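PDB 4L9P: CaaX farnesyltransferase beta subunit Ram1 from Aspergillus fumigatus, which probably binds the CaaX peptide as the beta subunit of a zinc-dependent heterodimer that transfers farnesyl from farnesyl diphosphate to a cysteine near the protein C-terminus. Local coordinates for residues Y449-S454 with A464-H469; G326-V331 with V379-D384. All coordinates share one frame; numbering follows the deposited sequence. Where two conformers were deposited one is given.

Interactions 1 and 2 lie side by side on one flank of the alpha-alpha toroid, their centres about 12 Å apart and away from the zinc and isoprenoid sites. Interaction 2 is a small buried contact in which helix 328-335 meets helix 375-384 through short side chains and backbone carbonyls, with no hydrogen bond. Interaction 1, larger and partly buried, ties the two ends of a long hairpin loop together with backbone and hydroxyl bonds and a weak lysine bond. The two share a boundary: Trp467 of interaction 1 packs with CH2 3.6 Å from CB of Ala381, and Cys450 packs on Pro328. Trp467 and Cys450 thus face the helix pair, while polar bonds join the loop's arms.

Interaction 1: Y449-S454 with A464-H469; sequences YCTDSS and AFSWKH
Tyr449 and Lys468 form an antiparallel hydrogen-bonded pair at the end of a two-stranded hairpin where the connecting loop begins. Lys468 N binds Tyr449 O at 2.9 Å, and Tyr449 N binds Lys468 O at 3.1 Å. Lys468 O also lies over one face of the Tyr449 ring, offset from its centre.

Beyond the pair, hydroxyl groups take over the bonding. Thr451 OG1 donates to Ser466 O at 2.8 Å, in the carbonyl plane on a lone pair, and accepts from Ser453 N at 3.1 Å, which closes an ST turn. With chi1 73°, OG1 sits between its own N and carbonyl carbon, where it can serve both. Thr451 N binds Ser466 OG at 3.3 Å, and that hydroxyl also bonds Ser463 O; Ser466 has two deposited conformers, and this holds for one.

Apolar packing occupies two places. Cys450 CB stands over the five-membered ring of Trp467, 3.9 Å from its centroid, a CH-pi contact; on the ring system's far end, CZ3 lies beside the Tyr449 backbone. Lys468 CB rests against CE2 and CZ of the Tyr449 ring, whose hydroxyl bonds Asp470, and Lys468 CG meets Thr451 CG2.

The extended lysine chain turns only at its last torsion (chi4 -57°), bringing NZ to Ser453 O in a weak bond. A water accepting from NZ at 2.8 Å also bonds Ser453 OG at 2.6 Å.

The chemistry is therefore graded: regular strand pairing gives way to hydroxyl-carbonyl bonds that hold an irregular chain, with Trp467 buried against Ala381 and Pro328, and a water-bonded lysine ammonium group.

Interaction 2: G326-V331 with V379-D384; sequences GRPEVV and VQAALD
The puckered ring of Pro328 meets Ala381 through two of its carbons, CB and CG, each 3.9 Å from Ala381 CB. Pro328 CB also comes within 3.8 Å of Ala382 N, while Cys323 of helix 312-323 and Ser463 touch the proline from outside the pair. The flat group, the Glu329 carboxylate, is engaged through OE2 with the hydroxyl of Thr386. Its chain turns at chi1 (66°) and again at chi2 (-88°), folding the acid back close to its own helix.

Helix backbones come very near each other here, with Glu329 CA and Ala382 CA 3.7 Å apart. Ala382 CB lies 3.5 Å from Pro328 O. In the reverse sense Ala382 O faces Glu329, touching CB at 3.3 Å and receiving a CA-H...O contact from CA at 3.4 Å.

Along helix 375-384, Leu383 packs on Tyr348 of the alpha subunit Ram2, so the same helix joins this core to the dimer partner.

This is buried helix-helix packing within the alpha-alpha toroid, joining the start of helix 328-335 to the end of helix 375-384. Proline, two alanines, Glu329 CB and backbone carbonyls make up the interface; its closeness is consistent with small side chains and one CA-H...O contact instead of conventional hydrogen bonds.

Interaction 1: Y449-S454 with A464-H469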
ATOM      1  N   TYR B 449      -3.299  14.473  15.090  1.00  8.16           N
ATOM      2  CA  TYR B 449      -3.941  13.712  16.182  1.00  8.88           C
ATOM      3  C   TYR B 449      -5.441  13.814  16.070  1.00  9.01           C
ATOM      4  O   TYR B 449      -5.954  14.701  15.368  1.00  8.50           O
ATOM      5  CB  TYR B 449      -3.481  14.283  17.545  1.00  9.67           C
ATOM      6  CG  TYR B 449      -3.653  15.765  17.660  1.00 10.16           C
ATOM      7  CD1 TYR B 449      -2.649  16.647  17.269  1.00  9.71           C
ATOM      8  CD2 TYR B 449      -4.825  16.297  18.177  1.00 12.34           C
ATOM      9  CE1 TYR B 449      -2.840  18.033  17.350  1.00 11.44           C
ATOM     10  CE2 TYR B 449      -4.994  17.687  18.288  1.00 13.40           C
ATOM     11  CZ  TYR B 449      -4.021  18.526  17.857  1.00 13.30           C
ATOM     12  OH  TYR B 449      -4.232  19.884  17.999  1.00 15.20           O
ATOM     13  N   CYS B 450      -6.172  12.872  16.678  0.66  8.98           N
ATOM     14  CA  CYS B 450      -7.639  12.910  16.591  0.66  9.61           C
ATOM     15  C   CYS B 450      -8.181  13.473  17.928  0.66 11.54           C
ATOM     16  O   CYS B 450      -7.522  13.429  18.973  0.66 12.44           O
ATOM     17  CB  CYS B 450      -8.214  11.520  16.192  0.66 11.93           C
ATOM     18  SG  CYS B 450      -7.856  10.243  17.402  0.66 14.14           S
ATOM     19  N   THR B 451      -9.363  14.056  17.876  1.00 12.61           N
ATOM     20  CA  THR B 451      -9.912  14.821  18.990  1.00 13.75           C
ATOM     21  C   THR B 451     -11.363  14.417  19.234  1.00 15.43           C
ATOM     22  O   THR B 451     -11.911  13.583  18.519  1.00 15.27           O
ATOM     23  CB  THR B 451      -9.855  16.338  18.692  1.00 13.65           C
ATOM     24  OG1 THR B 451     -10.851  16.657  17.698  1.00 13.44           O
ATOM     25  CG2 THR B 451      -8.459  16.798  18.251  1.00 14.86           C
ATOM     26  N   ASP B 452     -11.959  15.004  20.265  1.00 15.88           N
ATOM     27  CA  ASP B 452     -13.372  14.791  20.566  1.00 19.15           C
ATOM     28  C   ASP B 452     -14.255  15.834  19.891  1.00 20.42           C
ATOM     29  O   ASP B 452     -15.442  15.977  20.248  1.00 23.17           O
ATOM     30  CB  ASP B 452     -13.604  14.794  22.096  1.00 21.62           C
ATOM     31  CG  ASP B 452     -13.182  16.122  22.781  1.00 25.09           C
ATOM     32  OD1 ASP B 452     -12.653  17.014  22.097  1.00 25.87           O
ATOM     33  OD2 ASP B 452     -13.363  16.270  24.031  1.00 27.95           O
ATOM     34  N   SER B 453     -13.678  16.570  18.941  1.00 18.19           N
ATOM     35  CA  SER B 453     -14.393  17.606  18.208  1.00 19.01           C
ATOM     36  C   SER B 453     -14.431  17.346  16.724  1.00 18.66           C
ATOM     37  O   SER B 453     -13.415  17.454  16.056  1.00 20.11           O
ATOM     38  CB  SER B 453     -13.719  18.958  18.481  1.00 22.38           C
ATOM     39  OG  SER B 453     -14.511  19.995  17.926  1.00 26.62           O
ATOM     40  N   SER B 454     -15.595  16.967  16.215  1.00 16.49           N
ATOM     41  CA  SER B 454     -15.689  16.590  14.817  1.00 16.47           C
ATOM     42  C   SER B 454     -16.388  17.595  13.972  1.00 19.38           C
ATOM     43  O   SER B 454     -17.308  18.231  14.453  1.00 20.17           O
ATOM     44  CB  SER B 454     -16.365  15.210  14.696  1.00 17.48           C
ATOM     45  OG  SER B 454     -16.469  14.810  13.327  1.00 18.14           O
ATOM     46  N   ALA B 464     -13.032  10.244  12.098  1.00  8.24           N
ATOM     47  CA  ALA B 464     -12.263  10.594  10.886  1.00  7.46           C
ATOM     48  C   ALA B 464     -12.310  12.066  10.592  1.00  7.49           C
ATOM     49  O   ALA B 464     -11.392  12.590   9.984  1.00  7.78           O
ATOM     50  CB  ALA B 464     -12.803   9.836   9.653  1.00  8.07           C
ATOM     51  N   PHE B 465     -13.392  12.722  11.016  1.00  7.86           N
ATOM     52  CA  PHE B 465     -13.535  14.173  10.811  1.00  9.31           C
ATOM     53  C   PHE B 465     -13.135  14.989  12.039  1.00  9.23           C
ATOM     54  O   PHE B 465     -13.478  16.192  12.130  1.00 11.78           O
ATOM     55  CB  PHE B 465     -14.926  14.526  10.261  1.00 11.13           C
ATOM     56  CG  PHE B 465     -15.142  13.982   8.852  1.00  9.80           C
ATOM     57  CD1 PHE B 465     -14.535  14.621   7.765  1.00 10.00           C
ATOM     58  CD2 PHE B 465     -15.871  12.816   8.615  1.00  9.70           C
ATOM     59  CE1 PHE B 465     -14.655  14.110   6.464  1.00  9.76           C
ATOM     60  CE2 PHE B 465     -15.982  12.297   7.282  1.00  9.90           C
ATOM     61  CZ  PHE B 465     -15.384  12.951   6.241  1.00  9.91           C
ATOM     62  N   SER B 466     -12.432  14.352  12.966  0.74  8.52           N
ATOM     63  CA  SER B 466     -12.000  14.996  14.207  0.74  8.89           C
ATOM     64  C   SER B 466     -10.501  15.279  14.189  0.74  9.31           C
ATOM     65  O   SER B 466      -9.968  15.851  15.144  0.74 10.17           O
ATOM     66  CB  SER B 466     -12.350  14.103  15.395  0.74  9.31           C
ATOM     67  OG  SER B 466     -11.398  13.057  15.540  0.74  9.64           O
ATOM     68  N   TRP B 467      -9.764  14.867  13.137  1.00  7.79           N
ATOM     69  CA  TRP B 467      -8.311  15.053  13.109  1.00  7.98           C
ATOM     70  C   TRP B 467      -7.938  16.521  12.993  1.00  8.83           C
ATOM     71  O   TRP B 467      -8.520  17.269  12.199  1.00  9.04           O
ATOM     72  CB  TRP B 467      -7.750  14.264  11.891  1.00  6.41           C
ATOM     73  CG  TRP B 467      -7.714  12.786  12.126  1.00  7.03           C
ATOM     74  CD1 TRP B 467      -8.774  11.891  12.023  1.00  8.63           C
ATOM     75  CD2 TRP B 467      -6.593  12.035  12.614  1.00  6.78           C
ATOM     76  NE1 TRP B 467      -8.333  10.618  12.363  1.00  8.40           N
ATOM     77  CE2 TRP B 467      -7.020  10.669  12.736  1.00  6.65           C
ATOM     78  CE3 TRP B 467      -5.254  12.363  12.901  1.00  6.72           C
ATOM     79  CZ2 TRP B 467      -6.149   9.645  13.110  1.00  6.04           C
ATOM     80  CZ3 TRP B 467      -4.400  11.349  13.333  1.00  6.86           C
ATOM     81  CH2 TRP B 467      -4.859  10.018  13.454  1.00  6.67           C
ATOM     82  N   LYS B 468      -6.964  16.905  13.818  1.00  8.44           N
ATOM     83  CA  LYS B 468      -6.450  18.275  13.879  1.00  8.52           C
ATOM     84  C   LYS B 468      -4.947  18.231  13.791  1.00  8.32           C
ATOM     85  O   LYS B 468      -4.341  17.149  13.812  1.00  8.14           O
ATOM     86  CB  LYS B 468      -6.937  18.984  15.172  1.00 12.02           C
ATOM     87  CG  LYS B 468      -8.485  19.100  15.109  1.00 15.70           C
ATOM     88  CD  LYS B 468      -9.054  20.140  15.952  1.00 19.71           C
ATOM     89  CE  LYS B 468     -10.581  19.985  16.137  1.00 22.34           C
ATOM     90  NZ  LYS B 468     -11.466  19.966  14.916  1.00 23.44           N
ATOM     91  N   HIS B 469      -4.333  19.401  13.676  1.00  9.16           N
ATOM     92  CA  HIS B 469      -2.880  19.414  13.455  1.00  9.02           C
ATOM     93  C   HIS B 469      -2.282  20.622  14.147  1.00  9.56           C
ATOM     94  O   HIS B 469      -2.956  21.670  14.313  1.00 10.95           O
ATOM     95  CB  HIS B 469      -2.541  19.468  11.954  1.00  9.89           C
ATOM     96  CG  HIS B 469      -3.302  20.505  11.202  1.00 10.92           C
ATOM     97  ND1 HIS B 469      -2.877  21.821  11.125  1.00 11.38           N
ATOM     98  CD2 HIS B 469      -4.456  20.443  10.495  1.00 12.13           C
ATOM     99  CE1 HIS B 469      -3.755  22.529  10.439  1.00 11.96           C
ATOM    100  NE2 HIS B 469      -4.718  21.718  10.027  1.00 12.07           N
TER
HETATM  101  O   HOH W   1     -13.924  20.975  15.639  1.00 40.25           O

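Interaction 2: G326-V331 with V379-D384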
ATOM      1  N   GLY B 326     -14.143   4.104  13.368  1.00 10.60           N
ATOM      2  CA  GLY B 326     -14.301   4.500  14.775  1.00 11.77           C
ATOM      3  C   GLY B 326     -13.000   5.123  15.228  1.00 11.27           C
ATOM      4  O   GLY B 326     -12.137   5.444  14.381  1.00 11.65           O
ATOM      5  N   ARG B 327     -12.873   5.345  16.543  1.00 10.94           N
ATOM      6  CA  ARG B 327     -11.665   5.996  17.054  1.00 10.48           C
ATOM      7  C   ARG B 327     -10.484   5.054  16.911  1.00  9.02           C
ATOM      8  O   ARG B 327     -10.604   3.852  17.134  1.00  9.56           O
ATOM      9  CB  ARG B 327     -11.883   6.317  18.528  1.00 11.76           C
ATOM     10  CG  ARG B 327     -12.934   7.395  18.700  1.00 14.99           C
ATOM     11  CD  ARG B 327     -13.111   7.743  20.151  1.00 18.39           C
ATOM     12  NE  ARG B 327     -13.853   9.008  20.294  1.00 22.78           N
ATOM     13  CZ  ARG B 327     -13.870   9.777  21.401  1.00 25.28           C
ATOM     14  NH1 ARG B 327     -13.222   9.426  22.518  1.00 26.82           N
ATOM     15  NH2 ARG B 327     -14.575  10.909  21.421  1.00 26.49           N
ATOM     16  N   PRO B 328      -9.297   5.584  16.560  1.00  7.18           N
ATOM     17  CA  PRO B 328      -8.120   4.720  16.359  1.00  8.14           C
ATOM     18  C   PRO B 328      -7.788   3.823  17.550  1.00  8.04           C
ATOM     19  O   PRO B 328      -7.494   2.634  17.407  1.00  7.77           O
ATOM     20  CB  PRO B 328      -7.005   5.720  16.108  1.00  8.53           C
ATOM     21  CG  PRO B 328      -7.703   6.895  15.464  1.00  8.47           C
ATOM     22  CD  PRO B 328      -9.043   6.988  16.219  1.00  8.00           C
ATOM     23  N   GLU B 329      -7.925   4.357  18.776  1.00  8.69           N
ATOM     24  CA  GLU B 329      -7.554   3.569  19.955  1.00  8.63           C
ATOM     25  C   GLU B 329      -8.599   2.489  20.292  1.00  9.78           C
ATOM     26  O   GLU B 329      -8.358   1.639  21.154  1.00 11.19           O
ATOM     27  CB  GLU B 329      -7.372   4.529  21.176  1.00 10.40           C
ATOM     28  CG  GLU B 329      -8.689   5.210  21.623  1.00 12.51           C
ATOM     29  CD  GLU B 329      -9.050   6.533  20.931  1.00 14.18           C
ATOM     30  OE1 GLU B 329      -8.614   6.793  19.772  1.00 14.23           O
ATOM     31  OE2 GLU B 329      -9.834   7.342  21.548  1.00 17.16           O
ATOM     32  N   VAL B 330      -9.744   2.532  19.608  1.00 10.64           N
ATOM     33  CA  VAL B 330     -10.725   1.448  19.742  1.00 11.43           C
ATOM     34  C   VAL B 330     -10.528   0.458  18.622  1.00 10.76           C
ATOM     35  O   VAL B 330     -10.335  -0.744  18.859  1.00 12.86           O
ATOM     36  CB  VAL B 330     -12.181   1.995  19.725  1.00 13.12           C
ATOM     37  CG1 VAL B 330     -13.220   0.853  19.707  1.00 16.11           C
ATOM     38  CG2 VAL B 330     -12.378   2.920  20.965  1.00 14.21           C
ATOM     39  N   VAL B 331     -10.518   0.947  17.388  0.60  9.86           N
ATOM     40  CA  VAL B 331     -10.626   0.027  16.277  0.60  9.66           C
ATOM     41  C   VAL B 331      -9.281  -0.650  15.996  0.60  9.10           C
ATOM     42  O   VAL B 331      -9.248  -1.853  15.806  0.60  9.62           O
ATOM     43  CB  VAL B 331     -11.169   0.768  15.008  0.60  9.96           C
ATOM     44  CG1 VAL B 331     -11.388  -0.209  13.902  0.60  9.26           C
ATOM     45  CG2 VAL B 331     -12.464   1.527  15.335  0.60 10.98           C
ATOM     46  N   VAL B 379      -1.165   4.914  13.884  0.76  5.80           N
ATOM     47  CA  VAL B 379      -0.789   3.989  14.961  0.76  6.86           C
ATOM     48  C   VAL B 379      -0.566   4.805  16.255  0.76  6.56           C
ATOM     49  O   VAL B 379      -0.953   4.399  17.368  0.76  6.47           O
ATOM     50  CB  VAL B 379       0.485   3.195  14.570  0.76  7.93           C
ATOM     51  CG1 VAL B 379       1.107   2.416  15.816  0.76  9.71           C
ATOM     52  CG2 VAL B 379       0.094   2.217  13.422  0.76  7.59           C
ATOM     53  N   GLN B 380       0.093   5.957  16.119  1.00  6.38           N
ATOM     54  CA  GLN B 380       0.354   6.804  17.308  1.00  8.07           C
ATOM     55  C   GLN B 380      -0.964   7.242  17.962  1.00  7.09           C
ATOM     56  O   GLN B 380      -1.101   7.221  19.204  1.00  7.61           O
ATOM     57  CB  GLN B 380       1.242   7.947  16.896  1.00  8.60           C
ATOM     58  CG  GLN B 380       2.721   7.309  16.657  1.00 10.80           C
ATOM     59  CD  GLN B 380       3.773   8.130  15.916  1.00 12.54           C
ATOM     60  OE1 GLN B 380       4.866   7.615  15.673  1.00 10.22           O
ATOM     61  NE2 GLN B 380       3.490   9.389  15.614  1.00 14.11           N
ATOM     62  N   ALA B 381      -1.981   7.542  17.156  1.00  7.02           N
ATOM     63  CA  ALA B 381      -3.306   7.871  17.734  1.00  7.40           C
ATOM     64  C   ALA B 381      -3.916   6.648  18.413  1.00  6.90           C
ATOM     65  O   ALA B 381      -4.645   6.769  19.408  1.00  9.78           O
ATOM     66  CB  ALA B 381      -4.259   8.371  16.649  1.00  8.13           C
ATOM     67  N   ALA B 382      -3.687   5.452  17.851  1.00  6.75           N
ATOM     68  CA  ALA B 382      -4.228   4.244  18.479  1.00  7.45           C
ATOM     69  C   ALA B 382      -3.615   4.018  19.861  1.00  9.01           C
ATOM     70  O   ALA B 382      -4.292   3.518  20.752  1.00 11.79           O
ATOM     71  CB  ALA B 382      -4.026   3.010  17.574  1.00  8.22           C
ATOM     72  N   LEU B 383      -2.352   4.435  20.040  1.00  8.54           N
ATOM     73  CA  LEU B 383      -1.656   4.299  21.308  1.00  9.65           C
ATOM     74  C   LEU B 383      -1.969   5.471  22.252  1.00 10.02           C
ATOM     75  O   LEU B 383      -2.092   5.261  23.494  1.00 13.30           O
ATOM     76  CB  LEU B 383      -0.148   4.300  21.061  1.00 10.19           C
ATOM     77  CG  LEU B 383       0.358   3.070  20.256  1.00 10.57           C
ATOM     78  CD1 LEU B 383       1.847   3.153  19.982  1.00 10.85           C
ATOM     79  CD2 LEU B 383      -0.041   1.755  20.940  1.00 12.94           C
ATOM     80  N   ASP B 384      -2.121   6.685  21.719  1.00  9.42           N
ATOM     81  CA  ASP B 384      -2.353   7.872  22.573  1.00 11.30           C
ATOM     82  C   ASP B 384      -3.803   8.075  22.958  1.00 13.02           C
ATOM     83  O   ASP B 384      -4.111   8.614  24.043  1.00 15.20           O
ATOM     84  CB  ASP B 384      -1.964   9.135  21.806  1.00 11.12           C
ATOM     85  CG  ASP B 384      -0.481   9.293  21.653  1.00 12.68           C
ATOM     86  OD1 ASP B 384       0.295   8.631  22.399  1.00 14.68           O
ATOM     87  OD2 ASP B 384      -0.096  10.075  20.754  1.00 13.14           O
TER